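Local coordinates for protein NADH oxidoreductase (Mesorhizobium loti, PDB 3PI7) that probably binds NADPH and acts as an oxidoreductase on NAD(P)H, consistent with a quinone reductase of the medium-chain dehydrogenase/reductase type, at residues M11-L16 with G40-P45; F168-G173 with I236-V241; N149-I154 with L306-R311; P49-I54 with V125-A130. All coordinates share one frame; numbering follows the deposited sequence.

Contact 1: M11-L16 with G40-P45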
loop_
_atom_site.group_PDB
_atom_site.type_symbol
_atom_site.label_atom_id
_atom_site.label_comp_id
_atom_site.label_asym_id
_atom_site.label_seq_id
_atom_site.Cartn_x
_atom_site.Cartn_y
_atom_site.Cartn_z
HETATM N N MSE A 11 21.835 -38.609 11.571
HETATM C CA MSE A 11 20.397 -38.463 11.880
HETATM C C MSE A 11 19.528 -38.608 10.643
HETATM O O MSE A 11 20.007 -38.445 9.518
HETATM C CB MSE A 11 20.147 -37.070 12.491
HETATM C CG MSE A 11 20.505 -35.913 11.504
HETATM SE SE MSE A 11 20.003 -34.238 12.205
HETATM C CE MSE A 11 20.291 -33.203 10.666
ATOM N N LYS A 12 18.248 -38.914 10.846
ATOM C CA LYS A 12 17.309 -38.915 9.743
ATOM C C LYS A 12 16.714 -37.512 9.656
ATOM O O LYS A 12 16.613 -36.817 10.669
ATOM C CB LYS A 12 16.229 -40.005 9.837
ATOM C CG LYS A 12 15.359 -40.050 11.076
ATOM C CD LYS A 12 14.371 -41.216 10.958
ATOM C CE LYS A 12 13.202 -41.155 11.918
ATOM N NZ LYS A 12 13.607 -41.353 13.331
ATOM N N ALA A 13 16.363 -37.083 8.436
ATOM C CA ALA A 13 15.835 -35.751 8.195
ATOM C C ALA A 13 15.106 -35.709 6.876
ATOM O O ALA A 13 15.281 -36.633 6.073
ATOM C CB ALA A 13 16.981 -34.735 8.191
ATOM N N LEU A 14 14.276 -34.663 6.659
ATOM C CA LEU A 14 13.558 -34.417 5.386
ATOM C C LEU A 14 14.321 -33.318 4.700
ATOM O O LEU A 14 14.261 -32.156 5.131
ATOM C CB LEU A 14 12.083 -34.039 5.626
ATOM C CG LEU A 14 11.278 -35.012 6.479
ATOM C CD1 LEU A 14 9.857 -34.534 6.614
ATOM C CD2 LEU A 14 11.322 -36.455 5.893
ATOM N N LEU A 15 15.137 -33.707 3.713
ATOM C CA LEU A 15 16.079 -32.822 3.053
ATOM C C LEU A 15 15.531 -32.125 1.846
ATOM O O LEU A 15 14.910 -32.750 0.993
ATOM C CB LEU A 15 17.303 -33.611 2.627
ATOM C CG LEU A 15 17.877 -34.542 3.672
ATOM C CD1 LEU A 15 18.959 -35.404 3.056
ATOM C CD2 LEU A 15 18.395 -33.768 4.871
ATOM N N LEU A 16 15.855 -30.840 1.727
ATOM C CA LEU A 16 15.445 -30.045 0.568
ATOM C C LEU A 16 16.058 -30.580 -0.710
ATOM O O LEU A 16 17.270 -30.819 -0.774
ATOM C CB LEU A 16 15.856 -28.593 0.755
ATOM C CG LEU A 16 15.108 -27.861 1.829
ATOM C CD1 LEU A 16 15.901 -26.679 2.287
ATOM C CD2 LEU A 16 13.688 -27.483 1.364
ATOM N N GLY A 40 16.400 -38.676 4.229
ATOM C CA GLY A 40 17.785 -39.118 4.154
ATOM C C GLY A 40 18.421 -39.218 5.513
ATOM O O GLY A 40 17.830 -38.826 6.514
ATOM N N ARG A 41 19.607 -39.794 5.550
ATOM C CA ARG A 41 20.414 -39.899 6.760
ATOM C C ARG A 41 21.605 -39.011 6.497
ATOM O O ARG A 41 22.267 -39.186 5.478
ATOM C CB ARG A 41 20.831 -41.361 7.048
ATOM C CG ARG A 41 19.688 -42.252 7.526
ATOM C CD ARG A 41 20.178 -43.506 8.249
ATOM N NE ARG A 41 20.776 -43.193 9.562
ATOM C CZ ARG A 41 20.080 -42.986 10.678
ATOM N NH1 ARG A 41 18.753 -43.047 10.663
ATOM N NH2 ARG A 41 20.702 -42.687 11.807
ATOM N N ILE A 42 21.836 -38.018 7.350
ATOM C CA ILE A 42 22.920 -37.065 7.157
ATOM C C ILE A 42 23.636 -36.826 8.474
ATOM O O ILE A 42 23.112 -37.153 9.525
ATOM C CB ILE A 42 22.393 -35.714 6.561
ATOM C CG1 ILE A 42 21.361 -35.026 7.469
ATOM C CG2 ILE A 42 21.841 -35.887 5.128
ATOM C CD1 ILE A 42 21.288 -33.480 7.199
ATOM N N ALA A 43 24.810 -36.212 8.410
ATOM C CA ALA A 43 25.557 -35.869 9.601
ATOM C C ALA A 43 24.806 -34.850 10.441
ATOM O O ALA A 43 24.132 -33.951 9.920
ATOM C CB ALA A 43 26.923 -35.309 9.209
ATOM N N VAL A 44 24.886 -35.027 11.763
ATOM C CA VAL A 44 24.295 -34.090 12.692
ATOM C C VAL A 44 25.151 -32.809 12.633
ATOM O O VAL A 44 26.374 -32.879 12.736
ATOM C CB VAL A 44 24.185 -34.683 14.123
ATOM C CG1 VAL A 44 23.769 -33.618 15.143
ATOM C CG2 VAL A 44 23.205 -35.860 14.141
ATOM N N PRO A 45 24.530 -31.629 12.425
ATOM C CA PRO A 45 25.320 -30.398 12.374
ATOM C C PRO A 45 25.869 -29.982 13.734
ATOM O O PRO A 45 25.397 -30.438 14.777
ATOM C CB PRO A 45 24.316 -29.370 11.850
ATOM C CG PRO A 45 22.979 -29.859 12.442
ATOM C CD PRO A 45 23.082 -31.357 12.273
#

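Contact 2: F168-G173 with I236-V241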
loop_
_atom_site.group_PDB
_atom_site.type_symbol
_atom_site.label_atom_id
_atom_site.label_comp_id
_atom_site.label_asym_id
_atom_site.label_seq_id
_atom_site.Cartn_x
_atom_site.Cartn_y
_atom_site.Cartn_z
ATOM N N PHE A 168 -12.729 -6.082 12.044
ATOM C CA PHE A 168 -11.538 -6.202 11.215
ATOM C C PHE A 168 -11.742 -7.409 10.310
ATOM O O PHE A 168 -12.658 -8.200 10.544
ATOM C CB PHE A 168 -10.267 -6.270 12.061
ATOM C CG PHE A 168 -10.133 -7.527 12.867
ATOM C CD1 PHE A 168 -10.841 -7.689 14.062
ATOM C CD2 PHE A 168 -9.349 -8.587 12.406
ATOM C CE1 PHE A 168 -10.684 -8.844 14.827
ATOM C CE2 PHE A 168 -9.215 -9.754 13.167
ATOM C CZ PHE A 168 -9.929 -9.894 14.340
ATOM N N VAL A 169 -10.978 -7.485 9.233
ATOM C CA VAL A 169 -11.201 -8.538 8.237
ATOM C C VAL A 169 -9.992 -9.448 8.124
ATOM O O VAL A 169 -8.853 -8.985 8.181
ATOM C CB VAL A 169 -11.571 -7.925 6.840
ATOM C CG1 VAL A 169 -11.949 -9.000 5.818
ATOM C CG2 VAL A 169 -12.687 -6.906 6.959
HETATM N N MSE A 170 -10.265 -10.735 7.843
HETATM C CA MSE A 170 -9.199 -11.707 7.609
HETATM C C MSE A 170 -9.599 -12.671 6.526
HETATM O O MSE A 170 -10.702 -13.202 6.560
HETATM C CB MSE A 170 -8.871 -12.505 8.879
HETATM C CG MSE A 170 -8.193 -11.655 9.917
HETATM SE SE MSE A 170 -7.540 -12.695 11.374
HETATM C CE MSE A 170 -9.253 -13.234 12.126
ATOM N N THR A 171 -8.703 -12.901 5.560
ATOM C CA THR A 171 -8.906 -13.994 4.600
ATOM C C THR A 171 -8.307 -15.276 5.204
ATOM O O THR A 171 -7.523 -15.208 6.163
ATOM C CB THR A 171 -8.294 -13.694 3.257
ATOM O OG1 THR A 171 -6.978 -13.196 3.449
ATOM C CG2 THR A 171 -9.103 -12.749 2.448
ATOM N N ALA A 172 -8.642 -16.460 4.637
ATOM C CA ALA A 172 -8.185 -17.779 5.131
ATOM C C ALA A 172 -8.626 -17.930 6.576
ATOM O O ALA A 172 -7.821 -18.225 7.456
ATOM C CB ALA A 172 -6.665 -17.924 5.010
ATOM N N GLY A 173 -9.893 -17.634 6.815
ATOM C CA GLY A 173 -10.481 -17.648 8.147
ATOM C C GLY A 173 -10.301 -18.918 8.948
ATOM O O GLY A 173 -10.217 -18.867 10.173
ATOM N N ILE A 236 -8.894 -2.596 9.428
ATOM C CA ILE A 236 -7.750 -3.472 9.230
ATOM C C ILE A 236 -8.150 -4.688 8.505
ATOM O O ILE A 236 -9.101 -5.341 8.898
ATOM C CB ILE A 236 -7.053 -3.860 10.568
ATOM C CG1 ILE A 236 -6.612 -2.593 11.337
ATOM C CG2 ILE A 236 -5.884 -4.837 10.356
ATOM C CD1 ILE A 236 -5.454 -1.733 10.591
ATOM N N PHE A 237 -7.375 -5.024 7.456
ATOM C CA PHE A 237 -7.600 -6.260 6.712
ATOM C C PHE A 237 -6.296 -7.038 6.732
ATOM O O PHE A 237 -5.303 -6.598 6.143
ATOM C CB PHE A 237 -8.071 -5.918 5.283
ATOM C CG PHE A 237 -8.061 -7.034 4.265
ATOM C CD1 PHE A 237 -8.317 -8.358 4.644
ATOM C CD2 PHE A 237 -7.811 -6.769 2.927
ATOM C CE1 PHE A 237 -8.287 -9.388 3.702
ATOM C CE2 PHE A 237 -7.840 -7.799 1.973
ATOM C CZ PHE A 237 -8.111 -9.092 2.363
ATOM N N LEU A 238 -6.303 -8.195 7.419
ATOM C CA LEU A 238 -5.138 -9.078 7.529
ATOM C C LEU A 238 -5.317 -10.120 6.458
ATOM O O LEU A 238 -6.259 -10.919 6.510
ATOM C CB LEU A 238 -5.013 -9.688 8.951
ATOM C CG LEU A 238 -4.991 -8.673 10.104
ATOM C CD1 LEU A 238 -4.915 -9.397 11.473
ATOM C CD2 LEU A 238 -3.813 -7.732 9.965
ATOM N N ASP A 239 -4.454 -10.076 5.452
ATOM C CA ASP A 239 -4.640 -10.926 4.293
ATOM C C ASP A 239 -3.540 -11.968 4.088
ATOM O O ASP A 239 -2.389 -11.613 3.824
ATOM C CB ASP A 239 -4.716 -10.008 3.065
ATOM C CG ASP A 239 -4.896 -10.714 1.728
ATOM O OD1 ASP A 239 -5.523 -11.803 1.702
ATOM O OD2 ASP A 239 -4.451 -10.155 0.710
ATOM N N ALA A 240 -3.923 -13.255 4.110
ATOM C CA ALA A 240 -3.006 -14.370 3.862
ATOM C C ALA A 240 -3.115 -14.893 2.411
ATOM O O ALA A 240 -2.349 -15.797 2.029
ATOM C CB ALA A 240 -3.345 -15.535 4.817
ATOM N N VAL A 241 -4.098 -14.400 1.637
ATOM C CA VAL A 241 -4.464 -15.001 0.367
ATOM C C VAL A 241 -4.034 -14.175 -0.832
ATOM O O VAL A 241 -3.449 -14.733 -1.764
ATOM C CB VAL A 241 -6.000 -15.283 0.356
ATOM C CG1 VAL A 241 -6.485 -15.837 -0.979
ATOM C CG2 VAL A 241 -6.394 -16.253 1.481
HETATM O O HOH W 1 -5.843 -13.614 7.248
#

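Contact 3: N149-I154 with L306-R311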
loop_
_atom_site.group_PDB
_atom_site.type_symbol
_atom_site.label_atom_id
_atom_site.label_comp_id
_atom_site.label_asym_id
_atom_site.label_seq_id
_atom_site.Cartn_x
_atom_site.Cartn_y
_atom_site.Cartn_z
ATOM N N ASN A 149 2.674 -19.035 14.895
ATOM C CA ASN A 149 1.311 -18.521 14.898
ATOM C C ASN A 149 0.997 -17.694 16.128
ATOM O O ASN A 149 0.499 -16.596 15.928
ATOM C CB ASN A 149 0.287 -19.620 14.674
ATOM C CG ASN A 149 0.316 -20.108 13.231
ATOM O OD1 ASN A 149 0.751 -19.402 12.315
ATOM N ND2 ASN A 149 -0.030 -21.360 13.026
ATOM N N PRO A 150 1.368 -18.090 17.358
ATOM C CA PRO A 150 1.035 -17.261 18.527
ATOM C C PRO A 150 1.660 -15.870 18.492
ATOM O O PRO A 150 0.982 -14.904 18.813
ATOM C CB PRO A 150 1.589 -18.095 19.684
ATOM C CG PRO A 150 1.338 -19.507 19.218
ATOM C CD PRO A 150 1.893 -19.399 17.806
ATOM N N LEU A 151 2.948 -15.748 18.080
ATOM C CA LEU A 151 3.560 -14.419 18.089
ATOM C C LEU A 151 3.051 -13.593 16.947
ATOM O O LEU A 151 2.889 -12.396 17.130
ATOM C CB LEU A 151 5.091 -14.478 18.077
ATOM C CG LEU A 151 5.676 -15.183 19.316
ATOM C CD1 LEU A 151 7.170 -15.253 19.212
ATOM C CD2 LEU A 151 5.263 -14.456 20.634
ATOM N N THR A 152 2.737 -14.213 15.789
ATOM C CA THR A 152 2.137 -13.457 14.686
ATOM C C THR A 152 0.748 -12.984 15.108
ATOM O O THR A 152 0.369 -11.851 14.775
ATOM C CB THR A 152 2.040 -14.332 13.424
ATOM O OG1 THR A 152 3.333 -14.833 13.125
ATOM C CG2 THR A 152 1.497 -13.570 12.212
ATOM N N ALA A 153 -0.001 -13.834 15.844
ATOM C CA ALA A 153 -1.350 -13.447 16.277
ATOM C C ALA A 153 -1.284 -12.267 17.213
ATOM O O ALA A 153 -2.091 -11.347 17.101
ATOM C CB ALA A 153 -2.070 -14.603 16.961
ATOM N N ILE A 154 -0.367 -12.299 18.164
ATOM C CA ILE A 154 -0.243 -11.196 19.110
ATOM C C ILE A 154 0.144 -9.939 18.367
ATOM O O ILE A 154 -0.483 -8.902 18.550
ATOM C CB ILE A 154 0.759 -11.549 20.237
ATOM C CG1 ILE A 154 0.130 -12.650 21.133
ATOM C CG2 ILE A 154 1.157 -10.279 21.080
ATOM C CD1 ILE A 154 1.151 -13.385 22.057
ATOM N N LEU A 306 6.338 -13.665 26.597
ATOM C CA LEU A 306 5.826 -13.919 27.949
ATOM C C LEU A 306 4.326 -14.106 27.929
ATOM O O LEU A 306 3.833 -14.965 28.639
ATOM C CB LEU A 306 6.220 -12.814 28.955
ATOM C CG LEU A 306 7.730 -12.694 29.308
ATOM C CD1 LEU A 306 8.024 -11.346 29.944
ATOM C CD2 LEU A 306 8.187 -13.817 30.272
ATOM N N GLU A 307 3.597 -13.334 27.105
ATOM C CA GLU A 307 2.134 -13.432 26.990
ATOM C C GLU A 307 1.719 -14.744 26.316
ATOM O O GLU A 307 0.725 -15.340 26.737
ATOM C CB GLU A 307 1.558 -12.221 26.219
ATOM C CG GLU A 307 0.046 -12.214 26.043
ATOM C CD GLU A 307 -0.806 -12.027 27.289
ATOM O OE1 GLU A 307 -0.278 -11.577 28.332
ATOM O OE2 GLU A 307 -2.025 -12.304 27.208
ATOM N N ALA A 308 2.445 -15.176 25.257
ATOM C CA ALA A 308 2.144 -16.406 24.535
ATOM C C ALA A 308 2.324 -17.598 25.492
ATOM O O ALA A 308 1.403 -18.385 25.610
ATOM C CB ALA A 308 3.048 -16.557 23.321
ATOM N N GLN A 309 3.497 -17.702 26.162
ATOM C CA GLN A 309 3.742 -18.811 27.094
ATOM C C GLN A 309 2.738 -18.755 28.255
ATOM O O GLN A 309 2.160 -19.796 28.569
ATOM C CB GLN A 309 5.194 -18.853 27.599
ATOM C CG GLN A 309 5.432 -19.997 28.602
ATOM C CD GLN A 309 6.660 -20.840 28.410
ATOM O OE1 GLN A 309 6.642 -22.049 28.667
ATOM N NE2 GLN A 309 7.780 -20.219 28.095
ATOM N N LYS A 310 2.480 -17.553 28.848
ATOM C CA LYS A 310 1.503 -17.418 29.929
ATOM C C LYS A 310 0.132 -17.986 29.502
ATOM O O LYS A 310 -0.487 -18.689 30.302
ATOM C CB LYS A 310 1.377 -15.958 30.405
ATOM C CG LYS A 310 0.462 -15.752 31.611
ATOM N N ARG A 311 -0.306 -17.719 28.254
ATOM C CA ARG A 311 -1.595 -18.184 27.728
ATOM C C ARG A 311 -1.609 -19.705 27.594
ATOM O O ARG A 311 -2.654 -20.326 27.811
ATOM C CB ARG A 311 -1.920 -17.517 26.384
ATOM C CG ARG A 311 -2.358 -16.058 26.532
ATOM C CD ARG A 311 -2.585 -15.381 25.195
ATOM N NE ARG A 311 -3.776 -15.905 24.529
ATOM C CZ ARG A 311 -5.002 -15.420 24.675
ATOM N NH1 ARG A 311 -5.218 -14.364 25.451
ATOM N NH2 ARG A 311 -6.019 -15.968 24.025
#

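Contact 4: P49-I54 with V125-A130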
loop_
_atom_site.group_PDB
_atom_site.type_symbol
_atom_site.label_atom_id
_atom_site.label_comp_id
_atom_site.label_asym_id
_atom_site.label_seq_id
_atom_site.Cartn_x
_atom_site.Cartn_y
_atom_site.Cartn_z
ATOM N N PRO A 49 28.774 -20.404 17.381
ATOM C CA PRO A 49 28.928 -19.820 18.741
ATOM C C PRO A 49 27.641 -19.334 19.424
ATOM O O PRO A 49 27.516 -19.542 20.623
ATOM C CB PRO A 49 29.885 -18.651 18.509
ATOM C CG PRO A 49 30.728 -19.113 17.368
ATOM C CD PRO A 49 29.798 -19.878 16.454
ATOM N N SER A 50 26.690 -18.741 18.681
ATOM C CA SER A 50 25.441 -18.178 19.212
ATOM C C SER A 50 24.261 -19.139 19.071
ATOM O O SER A 50 23.120 -18.752 19.337
ATOM C CB SER A 50 25.106 -16.878 18.467
ATOM O OG SER A 50 24.884 -17.118 17.079
ATOM N N GLN A 51 24.531 -20.388 18.645
ATOM C CA GLN A 51 23.478 -21.351 18.334
ATOM C C GLN A 51 23.427 -22.534 19.270
ATOM O O GLN A 51 24.364 -22.805 20.023
ATOM C CB GLN A 51 23.680 -21.885 16.903
ATOM C CG GLN A 51 23.693 -20.813 15.835
ATOM C CD GLN A 51 23.963 -21.399 14.468
ATOM O OE1 GLN A 51 24.782 -22.321 14.289
ATOM N NE2 GLN A 51 23.283 -20.872 13.468
ATOM N N VAL A 52 22.305 -23.262 19.193
ATOM C CA VAL A 52 22.088 -24.450 19.970
ATOM C C VAL A 52 21.661 -25.568 19.043
ATOM O O VAL A 52 21.064 -25.319 17.988
ATOM C CB VAL A 52 21.057 -24.227 21.110
ATOM C CG1 VAL A 52 21.620 -23.289 22.170
ATOM C CG2 VAL A 52 19.724 -23.704 20.548
ATOM N N LEU A 53 22.004 -26.781 19.428
ATOM C CA LEU A 53 21.605 -27.989 18.713
ATOM C C LEU A 53 20.477 -28.598 19.505
ATOM O O LEU A 53 20.641 -28.925 20.701
ATOM C CB LEU A 53 22.790 -28.963 18.613
ATOM C CG LEU A 53 22.490 -30.215 17.834
ATOM C CD1 LEU A 53 22.270 -29.908 16.334
ATOM C CD2 LEU A 53 23.549 -31.245 18.031
ATOM N N ILE A 54 19.337 -28.743 18.864
ATOM C CA ILE A 54 18.142 -29.248 19.534
ATOM C C ILE A 54 17.783 -30.646 19.060
ATOM O O ILE A 54 17.636 -30.866 17.848
ATOM C CB ILE A 54 16.964 -28.278 19.276
ATOM C CG1 ILE A 54 17.279 -26.824 19.756
ATOM C CG2 ILE A 54 15.703 -28.768 19.961
ATOM C CD1 ILE A 54 16.957 -25.853 18.784
ATOM N N VAL A 125 19.171 -26.806 14.288
ATOM C CA VAL A 125 20.007 -25.752 14.849
ATOM C C VAL A 125 19.177 -24.476 14.897
ATOM O O VAL A 125 18.477 -24.155 13.931
ATOM C CB VAL A 125 21.326 -25.549 14.052
ATOM C CG1 VAL A 125 22.111 -24.349 14.579
ATOM C CG2 VAL A 125 22.177 -26.805 14.088
ATOM N N ALA A 126 19.231 -23.770 16.017
ATOM C CA ALA A 126 18.579 -22.480 16.114
ATOM C C ALA A 126 19.491 -21.528 16.823
ATOM O O ALA A 126 20.354 -21.954 17.609
ATOM C CB ALA A 126 17.234 -22.626 16.873
ATOM N N GLU A 127 19.276 -20.237 16.620
ATOM C CA GLU A 127 19.962 -19.216 17.437
ATOM C C GLU A 127 19.479 -19.361 18.853
ATOM O O GLU A 127 18.290 -19.653 19.053
ATOM C CB GLU A 127 19.611 -17.794 16.928
ATOM C CG GLU A 127 20.201 -17.507 15.566
ATOM C CD GLU A 127 21.717 -17.479 15.511
ATOM O OE1 GLU A 127 22.350 -17.147 16.537
ATOM O OE2 GLU A 127 22.270 -17.899 14.472
ATOM N N ALA A 128 20.362 -19.147 19.852
ATOM C CA ALA A 128 19.914 -19.193 21.258
ATOM C C ALA A 128 18.738 -18.230 21.446
ATOM O O ALA A 128 17.722 -18.563 22.098
ATOM C CB ALA A 128 21.064 -18.830 22.183
ATOM N N ALA A 129 18.837 -17.065 20.791
ATOM C CA ALA A 129 17.818 -16.004 20.863
ATOM C C ALA A 129 16.502 -16.403 20.231
ATOM O O ALA A 129 15.506 -15.706 20.428
ATOM C CB ALA A 129 18.349 -14.740 20.195
ATOM N N ALA A 130 16.464 -17.527 19.475
ATOM C CA ALA A 130 15.232 -17.946 18.805
ATOM C C ALA A 130 14.568 -19.100 19.569
ATOM O O ALA A 130 13.694 -19.790 19.037
ATOM C CB ALA A 130 15.542 -18.355 17.382
HETATM O O HOH W 2 21.472 -16.158 19.601
HETATM O O HOH W 3 24.826 -17.281 14.027
#

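Contact 1: M11-L16 with G40-P45
Strands 10-16 and 37-43 pair as a two-stranded antiparallel sheet at the N-terminal end of this GroES-like/Rossmann reductase, and Met-11 faces Ile-42 across it. Met-11 is selenomethionine here. The pair is joined by two backbone bonds, Met-11 N to Ile-42 O at 2.8 Å and Ile-42 N to Met-11 O at 2.9 Å. Ala-13 and Gly-40 form a second hydrogen-bonded pair. Between them Lys-12 and Arg-41 sit at a non-hydrogen-bonded pair.

Ile-42 shares its face with Met-11 and Ala-13. With CG1 set between the backbone N and the carbonyl carbon (chi1 60°), Ile-42 CD1 reaches Met-11 CE at 3.6 Å, while the other branch, CG2, lies 3.6 Å from Leu-15 CD1. The Leu-15 and Ile-42 side chains run past each other in opposite directions. With an alanine here, Met-11 CE and both Leu-15 methyls would probably lose the branches they pack on, opening a gap between the strands.

On the other face, one side of the Arg-41 guanidinium meets Met-11 C, off centre toward the rim, and Arg-41 NE forms a salt bridge with Glu-10. Lys-12 NZ turns away to the Pro-349 carboxylate and Glu-122. Beyond the strand, Val-44 CG2 packs 3.7 Å from Met-11 CB. The extended Met-11 chain ends with CE 3.7 Å from Pro-45 CD.

Contact 2: F168-G173 with I236-V241
Thr-171 OG1 sits between its own backbone N and carbonyl carbon (chi1 47°), and Asp-239 CG is anti to its backbone N (chi1 179°). These torsions bring hydroxyl and carboxylate together at the C-terminal ends of two neighbouring parallel strands of the Rossmann sheet, 167-170 and 236-239. Thr-171 OG1 donates to Asp-239 OD1 at 2.7 Å. OD1 accepts with its anti lone pair, the one facing away from OD2. The same OD1 accepts Val-241 N from above the carboxylate plane, which makes an Asx turn. Asp-239 OD2 is taken by Trp-259 NE1.

The strands are joined by Val-169 N to Ile-236 O at 2.9 Å and Leu-238 N to Val-169 O at 2.8 Å. A longer bond, Thr-171 N to Leu-238 O at 3.3 Å, follows. A water donates to both Thr-171 O and Leu-238 O.

The Phe-237 ring turns its edge to strand 167-170. Val-169 O lies in the ring plane, and Val-169 CG1 is 3.9 Å from Phe-237 CD1. Asp-239 CB sits over one ring face, toward the rim, and the ring also stacks with Trp-259. Met-170 and Leu-238 lie side by side on the sheet face away from Val-169 and Phe-237. Thr-171 CG2 meets the Phe-237 edge, 3.7 Å from CE1.

Contact 3: N149-I154 with L306-R311
Apolar packing joins Pro-150, Leu-151 and Ile-154 of helix 148-163 to Ala-308 of helix 298-313. It is a helix-helix contact. Helix 148-163, which leads into Rossmann strand 167-170, packs here on a helix from much later in the chain. The two short helical segments cross at 119°, with their axes 9.8 Å apart at the closest point. The closest CA atoms are those of Pro-150 and Ala-308, 6.2 Å apart.

Ala-308 CB points at helix 148-163 and meets three side chains. Ile-154 CD1 comes within 3.9 Å of it. Ile-154 CG1 stands anti to the carbonyl carbon (chi1 -70°), and chi2 of 164° extends the branch, which carries CD1 across to Ala-308. Leu-151 starts out to the side of the contact, but its end comes closer, CD2 lying 4.1 Å from Ala-308 CB. Pro-150 adds the CB of its ring, 4.2 Å from Ala-308 CB. At the margin, Ile-154 CD1 also touches the aliphatic part of Glu-307, 4.3 Å from CG.

No polar side chain joins these two segments. Each helix keeps its own backbone bonds, such as Ile-154 N to Pro-150 O and Arg-311 N to Glu-307 O.

Between these two segments the union therefore rests on van der Waals contact. The small Ala-308 methyl allows the backbones of Pro-150 and Ala-308 to come close.

Contact 4: P49-I54 with V125-A130
Ser-50 OG donates to Glu-127 OE1 at 2.6 Å, on the side of the carboxylate that faces OE2. A nearly straight backbone bond lies beside it: Ala-128 N to Ser-50 O, 2.8 Å. Gln-51 NE2 reaches Glu-127 OE2 at 3.3 Å, from above the carboxylate plane, with amide and carboxylate planes 47° apart. Gln-51 OE1 accepts from Gly-48 N. One water donates to both Ser-50 OG and Glu-127 OE2. The bend of Glu-127 at chi2 (-65°) swings its carboxylate back to this strand end. Replacing Glu-127 by alanine would probably leave Ser-50 OG and Gln-51 NE2 without the carboxylate that ties them together.

Further along, strands 51-56 and 123-127 of the GroES-like domain pair antiparallel. Val-52 and Ala-126 exchange two backbone bonds, Val-52 N to Ala-126 O at 2.8 Å and Ala-126 N to Val-52 O at 3.1 Å.

Packing completes the contact. Leu-53 CD1 meets Val-125 CG2 at 3.8 Å, and on the other face Ile-54 CD1 meets Ala-126 CB. Val-125 CG1 lies against the Gln-51 amide, 3.4 Å from OE1.

The chemistry thus divides along the strands: a serine, a glutamine and a water gather on one carboxylate at one end, and backbone pairing and apolar packing hold the rest.

How the contacts relate
Contacts 1 and 4 belong to the N-terminal part of the chain, their centres 18 Å apart. Strands 37-43 and 51-56 follow each other, and the contacts touch where Pro-45 packs on Leu-53 and Val-125. Contact 4 lies in the GroES-like domain, and contact 2 in the Rossmann sheet; their centres are 33 Å apart, on opposite sides of the chain's centre. Contact 3 comes between in space, its nearest atoms about 8 Å from contact 4 and about 7 Å from contact 2. Helix 148-163 of contact 3 leads into strand 167-170 of contact 2, and both segments of contact 2 fall between those of contact 3. Segments far apart in sequence thus build both domains, with contact 3 between them.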